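Putative nisin-resistance protein (Streptococcus agalactiae 515, PDB 4Y68) is probably a serine peptidase of family S41 that recognises the lantibiotic nisin and confers resistance by cleaving it. Local coordinates at residues 132-137 with 165-170; 104-109 with 126-131. One frame throughout, in Å; residues are numbered along the deposited sequence.

Contact 1. Residues 132-137 with 165-170; sequences RSISHY and MIPMIG
P167 of helix 165-171 presses its ring into the notch between I134 and Y137, which stand one turn apart on helix 131-147. The segments run nearly parallel, their axes 8.8 Å apart at closest approach and crossing at -22°. I134 meets the proline obliquely with its branch point: I134 CB lies 3.9 Å from P167 CG, and I134 CG2 reaches the same ring carbon. With chi1 at 67°, CG1 of I134 sits between its own backbone N and carbonyl carbon, and the terminal CD1 extends to I166 CG2, 4.2 Å away. Y137 approaches P167 at about a right angle. Its CG is anti to the backbone N (chi1 -178°), which sends the ring out across P167 toward M168: Y137 CD1 packs 3.8 Å from P167 CB, and CD1 and CE1 pass the P167 carbonyl obliquely, CD1 3.6 Å from P167 O. Y137 OH comes to 3.9 Å from M168 CG, while the hydroxyl itself hydrogen-bonds to P124 O. The side chains that meet are mostly apolar, with two backbone carbonyl oxygens against carbon, so this S41-peptidase helix packing depends mainly on apolar fit, without a polar link; the buried hydroxyl finds its partner in a neighbouring loop.

Contact 2. Residues 104-109 with 126-131; sequences LDSRYP and ISKLDK
S106 and S127 supply the one hydrogen bond across this contact: S127 N donates to S106 OG at 3.0 Å, almost straight, with an N-H...O angle of 176°. With chi1 at -60°, OG of S106 stands beside its own backbone N and faces the backbone of 126-131. The same hydroxyl also bonds to T103 O at the end of helix 96-103, so it ties that helix end to the second loop, while the S127 hydroxyl bonds to D102. A further polar link lies within 104-109, where R107 NE donates to D105 O over 2.7 Å, a short bond but bent at the hydrogen, with the carbonyl at the edge of the guanidinium group, in its plane; the R107 NH2 to D105 OD1 salt bridge is long. Both segments are irregular loops of the peptidase: 104-109 leads into the edge strand 110-113 of the mixed sheet, and 126-131 follows its neighbour 118-122 and runs into helix 131-147, at whose N-cap D130 sits. Van der Waals contacts fill the rest. S106 CB packs 3.8 Å from I126 CG1, and the extended K128 chain passes alongside the serine, K128 CD coming to 4.1 Å from S106 CB. Y108 lies obliquely to the isoleucine, with Y108 CE1 4.4 Å from I126 CD1. I126 also reaches P167 and M168 of helix 165-171. K128 NZ lies 4.2 Å from Y108 OH, too far for a hydrogen bond, and the Y108 ring meets H136 with the planes at about 60°.

How the contacts relate
Both segments of contact 2 precede those of contact 1 in the sequence; the centres are about 8 Å apart. Segment 126-131 runs straight into 132-137, so the second loop of contact 2 leads directly into the helix that packs in contact 1. Strands 118-122 and 152-156, parallel neighbours in the mixed sheet, are joined through that helix in a beta-alpha-beta crossover. Side chains join the two sites directly: Y137 packs against I126, and S133 touches both Y108 and K128. The buried helix pair and the more exposed loop pair thus form one continuous patch between edge strand 110-113 and helices 131-147 and 165-171.

Contact 1. Residues 132-137 with 165-170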
loop_
_atom_site.group_PDB
_atom_site.type_symbol
_atom_site.label_atom_id
_atom_site.label_comp_id
_atom_site.label_asym_id
_atom_site.label_seq_id
_atom_site.Cartn_x
_atom_site.Cartn_y
_atom_site.Cartn_z
ATOM N N ARG A 132 5.531 -12.871 -12.529
ATOM C CA ARG A 132 4.937 -14.192 -12.346
ATOM C C ARG A 132 4.226 -14.272 -11.009
ATOM O O ARG A 132 3.069 -14.674 -10.950
ATOM C CB ARG A 132 5.993 -15.302 -12.457
ATOM C CG ARG A 132 5.413 -16.707 -12.266
ATOM C CD ARG A 132 6.430 -17.833 -12.536
ATOM N NE ARG A 132 6.574 -18.131 -13.963
ATOM C CZ ARG A 132 7.591 -17.721 -14.721
ATOM N NH1 ARG A 132 8.574 -16.996 -14.191
ATOM N NH2 ARG A 132 7.632 -18.039 -16.012
ATOM N N SER A 133 4.919 -13.873 -9.948
ATOM C CA SER A 133 4.350 -13.896 -8.609
ATOM C C SER A 133 3.097 -13.041 -8.501
ATOM O O SER A 133 2.110 -13.453 -7.881
ATOM C CB SER A 133 5.365 -13.408 -7.572
ATOM O OG SER A 133 6.572 -14.130 -7.629
ATOM N N ILE A 134 3.147 -11.833 -9.061
ATOM C CA ILE A 134 2.038 -10.911 -8.853
ATOM C C ILE A 134 0.865 -11.350 -9.691
ATOM O O ILE A 134 -0.265 -11.105 -9.317
ATOM C CB ILE A 134 2.382 -9.430 -9.183
ATOM C CG1 ILE A 134 2.631 -9.248 -10.676
ATOM C CG2 ILE A 134 3.543 -8.923 -8.324
ATOM C CD1 ILE A 134 2.845 -7.784 -11.089
ATOM N N SER A 135 1.130 -12.015 -10.815
ATOM C CA SER A 135 0.057 -12.559 -11.651
ATOM C C SER A 135 -0.582 -13.826 -11.032
ATOM O O SER A 135 -1.785 -14.083 -11.178
ATOM C CB SER A 135 0.588 -12.870 -13.052
ATOM O OG SER A 135 1.180 -11.713 -13.640
ATOM N N HIS A 136 0.224 -14.613 -10.335
ATOM C CA HIS A 136 -0.321 -15.727 -9.579
ATOM C C HIS A 136 -1.228 -15.214 -8.455
ATOM O O HIS A 136 -2.289 -15.773 -8.215
ATOM C CB HIS A 136 0.796 -16.606 -9.017
ATOM C CG HIS A 136 0.300 -17.691 -8.118
ATOM N ND1 HIS A 136 0.945 -18.050 -6.956
ATOM C CD2 HIS A 136 -0.797 -18.481 -8.202
ATOM C CE1 HIS A 136 0.266 -19.017 -6.360
ATOM N NE2 HIS A 136 -0.794 -19.296 -7.095
ATOM N N TYR A 137 -0.832 -14.132 -7.788
ATOM C CA TYR A 137 -1.648 -13.574 -6.708
ATOM C C TYR A 137 -2.971 -13.038 -7.251
ATOM O O TYR A 137 -4.030 -13.428 -6.781
ATOM C CB TYR A 137 -0.880 -12.473 -5.969
ATOM C CG TYR A 137 -1.584 -11.819 -4.768
ATOM C CD1 TYR A 137 -2.709 -11.006 -4.931
ATOM C CD2 TYR A 137 -1.066 -11.962 -3.482
ATOM C CE1 TYR A 137 -3.319 -10.387 -3.824
ATOM C CE2 TYR A 137 -1.655 -11.342 -2.371
ATOM C CZ TYR A 137 -2.773 -10.561 -2.551
ATOM O OH TYR A 137 -3.343 -9.968 -1.461
ATOM N N MET A 165 0.600 -2.721 -4.478
ATOM C CA MET A 165 -0.806 -2.410 -4.786
ATOM C C MET A 165 -1.365 -3.155 -6.017
ATOM O O MET A 165 -2.528 -3.542 -6.040
ATOM C CB MET A 165 -0.976 -0.909 -5.018
ATOM C CG MET A 165 -1.074 -0.102 -3.742
ATOM S SD MET A 165 -2.755 0.141 -3.217
ATOM C CE MET A 165 -3.341 1.288 -4.421
ATOM N N ILE A 166 -0.518 -3.372 -7.009
ATOM C CA ILE A 166 -0.944 -3.860 -8.325
ATOM C C ILE A 166 -1.698 -5.215 -8.321
ATOM O O ILE A 166 -2.776 -5.321 -8.905
ATOM C CB ILE A 166 0.282 -3.947 -9.260
ATOM C CG1 ILE A 166 0.731 -2.536 -9.641
ATOM C CG2 ILE A 166 -0.045 -4.728 -10.509
ATOM C CD1 ILE A 166 1.982 -2.508 -10.529
ATOM N N PRO A 167 -1.141 -6.245 -7.667
ATOM C CA PRO A 167 -1.866 -7.521 -7.563
ATOM C C PRO A 167 -3.093 -7.466 -6.639
ATOM O O PRO A 167 -4.059 -8.232 -6.819
ATOM C CB PRO A 167 -0.806 -8.474 -6.997
ATOM C CG PRO A 167 0.274 -7.583 -6.424
ATOM C CD PRO A 167 0.271 -6.372 -7.272
ATOM N N MET A 168 -3.062 -6.574 -5.649
ATOM C CA MET A 168 -4.198 -6.415 -4.738
ATOM C C MET A 168 -5.385 -5.780 -5.438
ATOM O O MET A 168 -6.495 -6.329 -5.439
ATOM C CB MET A 168 -3.812 -5.571 -3.514
ATOM C CG MET A 168 -2.860 -6.270 -2.604
ATOM S SD MET A 168 -2.624 -5.424 -1.041
ATOM C CE MET A 168 -1.017 -6.122 -0.689
ATOM N N ILE A 169 -5.163 -4.613 -6.027
ATOM C CA ILE A 169 -6.250 -3.948 -6.716
ATOM C C ILE A 169 -6.625 -4.772 -7.932
ATOM O O ILE A 169 -7.799 -4.992 -8.192
ATOM C CB ILE A 169 -5.890 -2.516 -7.158
ATOM C CG1 ILE A 169 -5.705 -1.600 -5.946
ATOM C CG2 ILE A 169 -7.004 -1.967 -8.047
ATOM C CD1 ILE A 169 -6.930 -1.460 -5.082
ATOM N N GLY A 170 -5.622 -5.226 -8.672
ATOM C CA GLY A 170 -5.846 -6.027 -9.866
ATOM C C GLY A 170 -6.703 -7.282 -9.691
ATOM O O GLY A 170 -7.624 -7.536 -10.468
#

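Contact 2. Residues 104-109 with 126-131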
loop_
_atom_site.group_PDB
_atom_site.type_symbol
_atom_site.label_atom_id
_atom_site.label_comp_id
_atom_site.label_asym_id
_atom_site.label_seq_id
_atom_site.Cartn_x
_atom_site.Cartn_y
_atom_site.Cartn_z
ATOM N N LEU A 104 10.222 -12.026 0.813
ATOM C CA LEU A 104 10.050 -13.470 1.016
ATOM C C LEU A 104 8.923 -13.796 1.988
ATOM O O LEU A 104 8.608 -14.962 2.204
ATOM C CB LEU A 104 11.354 -14.108 1.516
ATOM C CG LEU A 104 12.521 -14.098 0.528
ATOM C CD1 LEU A 104 13.713 -14.879 1.080
ATOM C CD2 LEU A 104 12.089 -14.628 -0.839
ATOM N N ASP A 105 8.330 -12.761 2.575
ATOM C CA ASP A 105 7.189 -12.910 3.475
ATOM C C ASP A 105 5.862 -12.880 2.722
ATOM O O ASP A 105 4.790 -12.935 3.328
ATOM C CB ASP A 105 7.195 -11.800 4.529
ATOM C CG ASP A 105 7.307 -12.337 5.933
ATOM O OD1 ASP A 105 6.503 -11.905 6.792
ATOM O OD2 ASP A 105 8.200 -13.185 6.178
ATOM N N SER A 106 5.935 -12.770 1.400
ATOM C CA SER A 106 4.726 -12.619 0.587
ATOM C C SER A 106 3.836 -13.865 0.580
ATOM O O SER A 106 4.322 -14.994 0.583
ATOM C CB SER A 106 5.116 -12.241 -0.836
ATOM O OG SER A 106 5.836 -11.021 -0.829
ATOM N N ARG A 107 2.524 -13.664 0.566
ATOM C CA ARG A 107 1.616 -14.804 0.595
ATOM C C ARG A 107 0.589 -14.693 -0.510
ATOM O O ARG A 107 0.399 -13.617 -1.065
ATOM C CB ARG A 107 0.932 -14.911 1.953
ATOM C CG ARG A 107 1.246 -13.750 2.878
ATOM C CD ARG A 107 2.073 -14.201 4.056
ATOM N NE ARG A 107 2.584 -13.073 4.844
ATOM C CZ ARG A 107 2.057 -12.670 5.999
ATOM N NH1 ARG A 107 0.994 -13.293 6.496
ATOM N NH2 ARG A 107 2.595 -11.645 6.660
ATOM N N TYR A 108 -0.063 -15.806 -0.847
ATOM C CA TYR A 108 -1.147 -15.750 -1.824
ATOM C C TYR A 108 -2.541 -15.810 -1.176
ATOM O O TYR A 108 -2.714 -16.347 -0.078
ATOM C CB TYR A 108 -0.969 -16.861 -2.858
ATOM C CG TYR A 108 0.286 -16.650 -3.673
ATOM C CD1 TYR A 108 0.445 -15.514 -4.470
ATOM C CD2 TYR A 108 1.332 -17.567 -3.624
ATOM C CE1 TYR A 108 1.618 -15.303 -5.207
ATOM C CE2 TYR A 108 2.496 -17.375 -4.353
ATOM C CZ TYR A 108 2.640 -16.244 -5.142
ATOM O OH TYR A 108 3.815 -16.071 -5.847
ATOM N N PRO A 109 -3.539 -15.227 -1.855
ATOM C CA PRO A 109 -4.926 -15.222 -1.376
ATOM C C PRO A 109 -5.438 -16.639 -1.216
ATOM O O PRO A 109 -4.956 -17.540 -1.900
ATOM C CB PRO A 109 -5.703 -14.488 -2.490
ATOM C CG PRO A 109 -4.692 -13.789 -3.273
ATOM C CD PRO A 109 -3.435 -14.634 -3.193
ATOM N N ILE A 126 1.623 -8.904 0.061
ATOM C CA ILE A 126 2.585 -9.352 -0.937
ATOM C C ILE A 126 3.397 -8.152 -1.388
ATOM O O ILE A 126 2.832 -7.110 -1.741
ATOM C CB ILE A 126 1.923 -9.987 -2.162
ATOM C CG1 ILE A 126 2.967 -10.214 -3.260
ATOM C CG2 ILE A 126 0.781 -9.110 -2.676
ATOM C CD1 ILE A 126 2.433 -11.000 -4.453
ATOM N N SER A 127 4.716 -8.313 -1.383
ATOM C CA SER A 127 5.638 -7.235 -1.706
ATOM C C SER A 127 6.396 -7.504 -2.981
ATOM O O SER A 127 7.217 -6.681 -3.403
ATOM C CB SER A 127 6.633 -7.032 -0.571
ATOM O OG SER A 127 6.204 -5.939 0.220
ATOM N N LYS A 128 6.140 -8.669 -3.577
ATOM C CA LYS A 128 6.881 -9.082 -4.750
ATOM C C LYS A 128 6.590 -8.161 -5.905
ATOM O O LYS A 128 5.517 -7.557 -5.969
ATOM C CB LYS A 128 6.567 -10.528 -5.098
ATOM C CG LYS A 128 7.504 -11.501 -4.367
ATOM C CD LYS A 128 6.978 -12.919 -4.401
ATOM C CE LYS A 128 7.889 -13.892 -3.647
ATOM N NZ LYS A 128 7.247 -15.239 -3.540
ATOM N N LEU A 129 7.584 -8.025 -6.781
ATOM C CA LEU A 129 7.518 -7.168 -7.968
ATOM C C LEU A 129 7.462 -7.996 -9.239
ATOM O O LEU A 129 6.885 -7.573 -10.229
ATOM C CB LEU A 129 8.739 -6.234 -8.055
ATOM C CG LEU A 129 8.989 -5.259 -6.911
ATOM C CD1 LEU A 129 10.178 -4.358 -7.242
ATOM C CD2 LEU A 129 7.706 -4.456 -6.678
ATOM N N ASP A 130 8.098 -9.165 -9.208
ATOM C CA ASP A 130 8.215 -9.991 -10.397
ATOM C C ASP A 130 6.850 -10.395 -10.948
ATOM O O ASP A 130 5.929 -10.746 -10.209
ATOM C CB ASP A 130 9.062 -11.231 -10.104
ATOM C CG ASP A 130 8.308 -12.265 -9.361
ATOM O OD1 ASP A 130 7.765 -13.176 -10.025
ATOM O OD2 ASP A 130 8.230 -12.154 -8.119
ATOM N N LYS A 131 6.739 -10.322 -12.267
ATOM C CA LYS A 131 5.480 -10.489 -12.993
ATOM C C LYS A 131 4.760 -11.806 -12.701
ATOM O O LYS A 131 3.525 -11.860 -12.650
ATOM C CB LYS A 131 5.773 -10.380 -14.490
ATOM C CG LYS A 131 4.595 -10.175 -15.417
ATOM C CD LYS A 131 5.124 -10.052 -16.859
ATOM C CE LYS A 131 4.174 -9.292 -17.786
ATOM N NZ LYS A 131 3.009 -10.073 -18.295
#